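Local coordinates for cupin 2 conserved barrel domain protein (Leptotrichia buccalis, PDB 3RNS) that is of unknown function but folds into two cupin barrels within a single chain and belongs to the cupin superfamily, at residues Ala128-Leu131 with Ala132-Val135; Ser28-Ile31 with Leu32-Pro35; Glu86-Ala89 with Asn90-Tyr93. All blocks are in the same frame, centred on the assembly; numbering follows the deposited sequence.

Contact 1 (Ala128-Leu131 with Ala132-Val135); sequences AFNL and AEVV
Asn130 and Glu133 meet in a polar link where the short strand 129-130, which pairs with strand 83-87 in the sheet of the first cupin barrel, gives way to a 3-10 turn at residues 132-134, on the path towards the second barrel. The side-chain OD1 of Asn130 takes the backbone N-H of Glu133 at 3.0 Å. This donor lies in the plane of the amide carbonyl, with a C=O...N angle of 155°. The carboxamide reaches forward over the start of the turn because CG stands opposite the backbone N across the CA-CB bond (chi1 -177°), carrying OD1 along the chain. The turn itself is held by a second bond, from Val134 N to Leu131 O, also 3.0 Å; here the donor sits 57° above the carbonyl plane, off the lone pairs. Carbonyls of the turn and of Val135 just after it are hydrogen-bonded from the second half of the protein: Lys219 NZ binds the O atoms of Ala132 and Val135, and Lys145 NZ that of Val134.

Among the apolar residues, Leu131 points away from the turn to pack on Phe84 and Leu147, thus touching a strand of each barrel, while Val134 leans back towards the strand and also rests on Ile157. One branch of Val134 approaches the Phe129 ring obliquely, CG2 coming to 4.0 Å from CD2 and 4.1 Å from CE2 of Phe129.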
# COMPACT_ATOMS: atom_id res chain seq x y z
N ALA A 128 -3.67 -7.97 -12.59
CA ALA A 128 -2.62 -7.34 -11.77
C ALA A 128 -1.65 -6.58 -12.67
O ALA A 128 -1.35 -7.02 -13.78
CB ALA A 128 -1.87 -8.38 -10.98
N PHE A 129 -1.16 -5.44 -12.21
CA PHE A 129 -0.19 -4.66 -12.96
C PHE A 129 0.88 -4.04 -12.06
O PHE A 129 0.62 -3.78 -10.87
CB PHE A 129 -0.92 -3.56 -13.76
CG PHE A 129 -1.77 -2.68 -12.91
CD1 PHE A 129 -3.07 -3.05 -12.60
CD2 PHE A 129 -1.28 -1.49 -12.41
CE1 PHE A 129 -3.86 -2.26 -11.78
CE2 PHE A 129 -2.06 -0.69 -11.62
CZ PHE A 129 -3.36 -1.07 -11.31
N ASN A 130 2.05 -3.77 -12.63
CA ASN A 130 3.14 -3.14 -11.89
C ASN A 130 2.77 -1.70 -11.61
O ASN A 130 2.48 -0.92 -12.52
CB ASN A 130 4.48 -3.27 -12.63
CG ASN A 130 5.64 -2.69 -11.84
OD1 ASN A 130 5.87 -1.47 -11.84
ND2 ASN A 130 6.35 -3.55 -11.12
N LEU A 131 2.78 -1.33 -10.33
CA LEU A 131 2.30 -0.03 -9.91
C LEU A 131 3.28 1.09 -10.27
O LEU A 131 2.86 2.12 -10.78
CB LEU A 131 2.06 -0.07 -8.40
CG LEU A 131 1.13 0.94 -7.81
CD1 LEU A 131 -0.17 0.97 -8.55
CD2 LEU A 131 0.94 0.56 -6.35
N ALA A 132 4.58 0.89 -10.02
CA ALA A 132 5.59 1.92 -10.27
C ALA A 132 5.61 2.34 -11.75
O ALA A 132 5.79 3.53 -12.11
CB ALA A 132 7.02 1.41 -9.80
N GLU A 133 5.39 1.36 -12.61
CA GLU A 133 5.45 1.63 -14.04
C GLU A 133 4.23 2.41 -14.57
O GLU A 133 4.23 2.86 -15.68
CB GLU A 133 5.67 0.34 -14.82
CG GLU A 133 7.02 0.30 -15.55
CD GLU A 133 8.25 -0.08 -14.68
OE1 GLU A 133 9.38 0.19 -15.16
OE2 GLU A 133 8.10 -0.65 -13.55
N VAL A 134 3.23 2.62 -13.75
CA VAL A 134 2.03 3.32 -14.21
C VAL A 134 2.21 4.85 -14.26
O VAL A 134 1.48 5.55 -14.97
CB VAL A 134 0.83 2.86 -13.31
CG1 VAL A 134 0.04 4.01 -12.76
CG2 VAL A 134 -0.00 1.89 -14.08
N VAL A 135 3.15 5.36 -13.49
CA VAL A 135 3.52 6.76 -13.58
C VAL A 135 4.97 6.87 -13.99
O VAL A 135 5.85 6.23 -13.42
CB VAL A 135 3.37 7.54 -12.22
CG1 VAL A 135 1.97 8.09 -12.08
CG2 VAL A 135 3.86 6.70 -10.98

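Contact 2 (Ser28-Ile31 with Leu32-Pro35); sequences SMRI and LNQP
A classic beta bulge in strand 26-33 places Ile31 and Leu32 together opposite Ile39 of strand 37-44, and the extra residue changes which side chains fall on the same face. Ile31 and Leu32 turn to the same side: in one modelled conformer, CD1 of Leu32 lies 3.9 Å from CG1 of Ile31, and both residues pack on Ile39, with Leu32 reaching Val225 of the second barrel. The backbone of Ile31 supplies the kink, its psi of -34° breaking the extended run. Such a bulge shifts the alternation of a strand by one residue, and in this strand of the N-terminal cupin barrel it brings Arg30 and Asn33, three apart, out on one face. In one of two conformers modelled for Arg30, CG is swung opposite the backbone N (chi1 -176°) and the chain then bends twice, so that CD passes 3.4 Å from Asn33 CG. The guanidinium stands almost upright against the amide, the planes 80° apart. In that conformer NH1 of Arg30 donates to OD1 of Asn33 at 2.9 Å, approaching from above the carbonyl plane. That oxygen is shared, for Lys109 NZ also bonds to it, while Arg30 makes a cation-pi contact with Tyr38.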
# COMPACT_ATOMS: atom_id res chain seq x y z
N SER A 28 -1.06 -12.58 9.67
CA SER A 28 -1.71 -11.32 9.32
C SER A 28 -1.69 -10.32 10.46
O SER A 28 -1.61 -10.65 11.65
CB SER A 28 -3.13 -11.58 8.79
OG SER A 28 -4.08 -11.85 9.81
N MSE A 29 -1.86 -9.07 10.08
CA MSE A 29 -1.79 -7.95 11.01
C MSE A 29 -2.63 -6.80 10.45
O MSE A 29 -2.42 -6.37 9.28
CB MSE A 29 -0.32 -7.54 10.96
CG MSE A 29 0.14 -6.47 11.85
SE MSE A 29 2.09 -6.36 11.42
CE MSE A 29 2.17 -5.31 12.87
N ARG A 30 -3.52 -6.28 11.25
CA ARG A 30 -4.23 -5.09 10.86
C ARG A 30 -3.33 -3.89 11.18
O ARG A 30 -2.76 -3.79 12.27
CB ARG A 30 -5.56 -4.99 11.57
CG ARG A 30 -6.34 -3.79 11.08
CD ARG A 30 -7.79 -4.05 10.99
NE ARG A 30 -8.18 -5.08 10.02
CZ ARG A 30 -9.45 -5.33 9.68
NH1 ARG A 30 -10.41 -4.59 10.16
NH2 ARG A 30 -9.76 -6.28 8.81
N ILE A 31 -3.16 -3.00 10.24
CA ILE A 31 -2.34 -1.85 10.59
C ILE A 31 -3.14 -0.51 10.72
O ILE A 31 -2.77 0.32 11.52
CB ILE A 31 -1.12 -1.69 9.69
CG1 ILE A 31 -1.51 -1.53 8.27
CG2 ILE A 31 -0.11 -2.92 9.75
CD1 ILE A 31 -0.26 -1.11 7.44
N LEU A 32 -4.20 -0.31 9.92
CA LEU A 32 -5.11 0.83 10.07
C LEU A 32 -6.52 0.28 10.03
O LEU A 32 -6.81 -0.57 9.22
CB LEU A 32 -4.95 1.85 8.91
CG LEU A 32 -3.83 2.89 8.97
CD1 LEU A 32 -2.45 2.25 8.92
CD2 LEU A 32 -4.01 3.91 7.80
N ASN A 33 -7.39 0.80 10.88
CA ASN A 33 -8.74 0.29 10.96
C ASN A 33 -9.71 1.45 11.19
O ASN A 33 -9.54 2.20 12.13
CB ASN A 33 -8.84 -0.72 12.11
CG ASN A 33 -10.02 -1.69 11.99
OD1 ASN A 33 -10.65 -1.82 10.94
ND2 ASN A 33 -10.29 -2.41 13.09
N GLN A 34 -10.69 1.60 10.31
CA GLN A 34 -11.73 2.61 10.44
C GLN A 34 -13.10 1.92 10.29
O GLN A 34 -13.18 0.75 9.91
CB GLN A 34 -11.53 3.67 9.38
CG GLN A 34 -10.26 4.48 9.52
CD GLN A 34 -10.30 5.48 10.67
OE1 GLN A 34 -11.32 5.64 11.33
NE2 GLN A 34 -9.18 6.15 10.91
N PRO A 35 -14.20 2.64 10.61
CA PRO A 35 -15.49 1.98 10.55
C PRO A 35 -15.81 1.34 9.20
O PRO A 35 -16.40 0.27 9.21
CB PRO A 35 -16.50 3.09 10.91
CG PRO A 35 -15.67 4.09 11.69
CD PRO A 35 -14.31 4.04 11.08

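Contact 3 (Glu86-Ala89 with Asn90-Tyr93); sequences EITA and NHNY
The chain leaves strand 83-87, runs extended through Thr88 and Ala89, and reverses at Asn90, whose positive phi (74°) follows the polyproline-like Ala89 in a bend resembling a type II turn over Thr88-His91. Thr88 O is too far from His91 N for the usual turn bond and accepts from a side chain instead: ND1 of His91 donates to it at 3.1 Å. The carbonyl oxygen lies almost in the imidazole plane, so the N-H points at it edge-on, with an N-H...O angle of 157°; seen from the carbonyl, the ring nitrogen sits well above the C=O plane. The side chains of Thr88 and His91 run alongside each other, pointing the same way, and Thr88 OG1 comes within 3.2 Å of His91 CE1.

On either side of the bend, Ile87 and Tyr93 face each other. CD1 of Ile87 stands over the centre of the Tyr93 ring, 3.9 Å from its centroid and 12° off the normal, a CH-pi contact, while CG2 of Ile87 lies over the same face, off-centre, 3.7 Å from CD1 of Tyr93. The tyrosine hydroxyl is hydrogen-bonded to that of Tyr61.

The loop joins the two sheets of the N-terminal cupin barrel, from strand 83-87 in one to strand 93-97 in the other, with Ile87 also packed on Tyr61 of strand 59-65 and on Ile70 and Ile72 of strand 67-72.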
# COMPACT_ATOMS: atom_id res chain seq x y z
N GLU A 86 -7.06 -5.14 -8.02
CA GLU A 86 -8.37 -4.87 -7.46
C GLU A 86 -9.27 -6.08 -7.65
O GLU A 86 -9.29 -6.68 -8.72
CB GLU A 86 -9.07 -3.69 -8.14
CG GLU A 86 -10.58 -3.65 -7.81
CD GLU A 86 -11.38 -2.45 -8.37
OE1 GLU A 86 -10.80 -1.49 -8.91
OE2 GLU A 86 -12.63 -2.47 -8.23
N ILE A 87 -10.02 -6.41 -6.60
CA ILE A 87 -11.04 -7.47 -6.63
C ILE A 87 -12.35 -6.82 -6.21
O ILE A 87 -12.51 -6.37 -5.08
CB ILE A 87 -10.66 -8.64 -5.68
CG1 ILE A 87 -9.25 -9.14 -6.05
CG2 ILE A 87 -11.68 -9.75 -5.76
CD1 ILE A 87 -8.83 -10.43 -5.45
N THR A 88 -13.29 -6.73 -7.15
CA THR A 88 -14.57 -6.07 -6.87
C THR A 88 -15.47 -6.92 -5.91
O THR A 88 -15.30 -8.13 -5.78
CB THR A 88 -15.31 -5.69 -8.21
OG1 THR A 88 -15.43 -6.85 -9.05
CG2 THR A 88 -14.51 -4.64 -8.98
N ALA A 89 -16.39 -6.23 -5.23
CA ALA A 89 -17.37 -6.85 -4.33
C ALA A 89 -18.16 -7.99 -4.99
O ALA A 89 -18.33 -8.02 -6.21
CB ALA A 89 -18.34 -5.77 -3.81
N ASN A 90 -18.62 -8.92 -4.15
CA ASN A 90 -19.48 -10.04 -4.56
C ASN A 90 -18.73 -11.13 -5.35
O ASN A 90 -19.33 -11.89 -6.14
CB ASN A 90 -20.73 -9.52 -5.32
CG ASN A 90 -21.47 -8.42 -4.55
OD1 ASN A 90 -21.77 -8.59 -3.35
ND2 ASN A 90 -21.76 -7.31 -5.22
N HIS A 91 -17.42 -11.24 -5.10
CA HIS A 91 -16.61 -12.28 -5.75
C HIS A 91 -15.90 -13.17 -4.75
O HIS A 91 -15.19 -12.69 -3.85
CB HIS A 91 -15.60 -11.65 -6.70
CG HIS A 91 -16.21 -11.10 -7.95
ND1 HIS A 91 -16.45 -9.75 -8.13
CD2 HIS A 91 -16.66 -11.72 -9.07
CE1 HIS A 91 -17.02 -9.57 -9.31
NE2 HIS A 91 -17.15 -10.74 -9.90
N ASN A 92 -16.12 -14.48 -4.91
CA ASN A 92 -15.30 -15.47 -4.23
C ASN A 92 -13.95 -15.44 -4.88
O ASN A 92 -13.85 -15.28 -6.11
CB ASN A 92 -15.85 -16.88 -4.39
CG ASN A 92 -17.09 -17.12 -3.58
OD1 ASN A 92 -17.10 -16.91 -2.37
ND2 ASN A 92 -18.15 -17.56 -4.24
N TYR A 93 -12.92 -15.58 -4.05
CA TYR A 93 -11.57 -15.74 -4.54
C TYR A 93 -10.70 -16.51 -3.56
O TYR A 93 -11.06 -16.72 -2.41
CB TYR A 93 -10.94 -14.38 -4.90
CG TYR A 93 -10.73 -13.41 -3.74
CD1 TYR A 93 -11.74 -12.55 -3.33
CD2 TYR A 93 -9.50 -13.35 -3.08
CE1 TYR A 93 -11.55 -11.67 -2.28
CE2 TYR A 93 -9.29 -12.46 -2.04
CZ TYR A 93 -10.32 -11.62 -1.64
OH TYR A 93 -10.13 -10.75 -0.60

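All three contacts are local irregularities at or near strand ends, and all reach one six-stranded sheet of the N-terminal barrel. Contacts 1 and 3 involve neighbouring strands, 129-130 and 83-87; their nearest atoms are about 6 Å apart, though their centres are separated by 20 Å. Contact 2 lies on strand 26-33 of the same sheet, with its centre 25 Å from that of contact 1, across the centre of the chain, and 19 Å from that of contact 3. Contacts 1 and 2 both also touch the second barrel, whereas contact 3 connects the sheets within the first. An acetate ion, probably from the crystallisation liquor, lies about 3 Å from the Arg30 side chain.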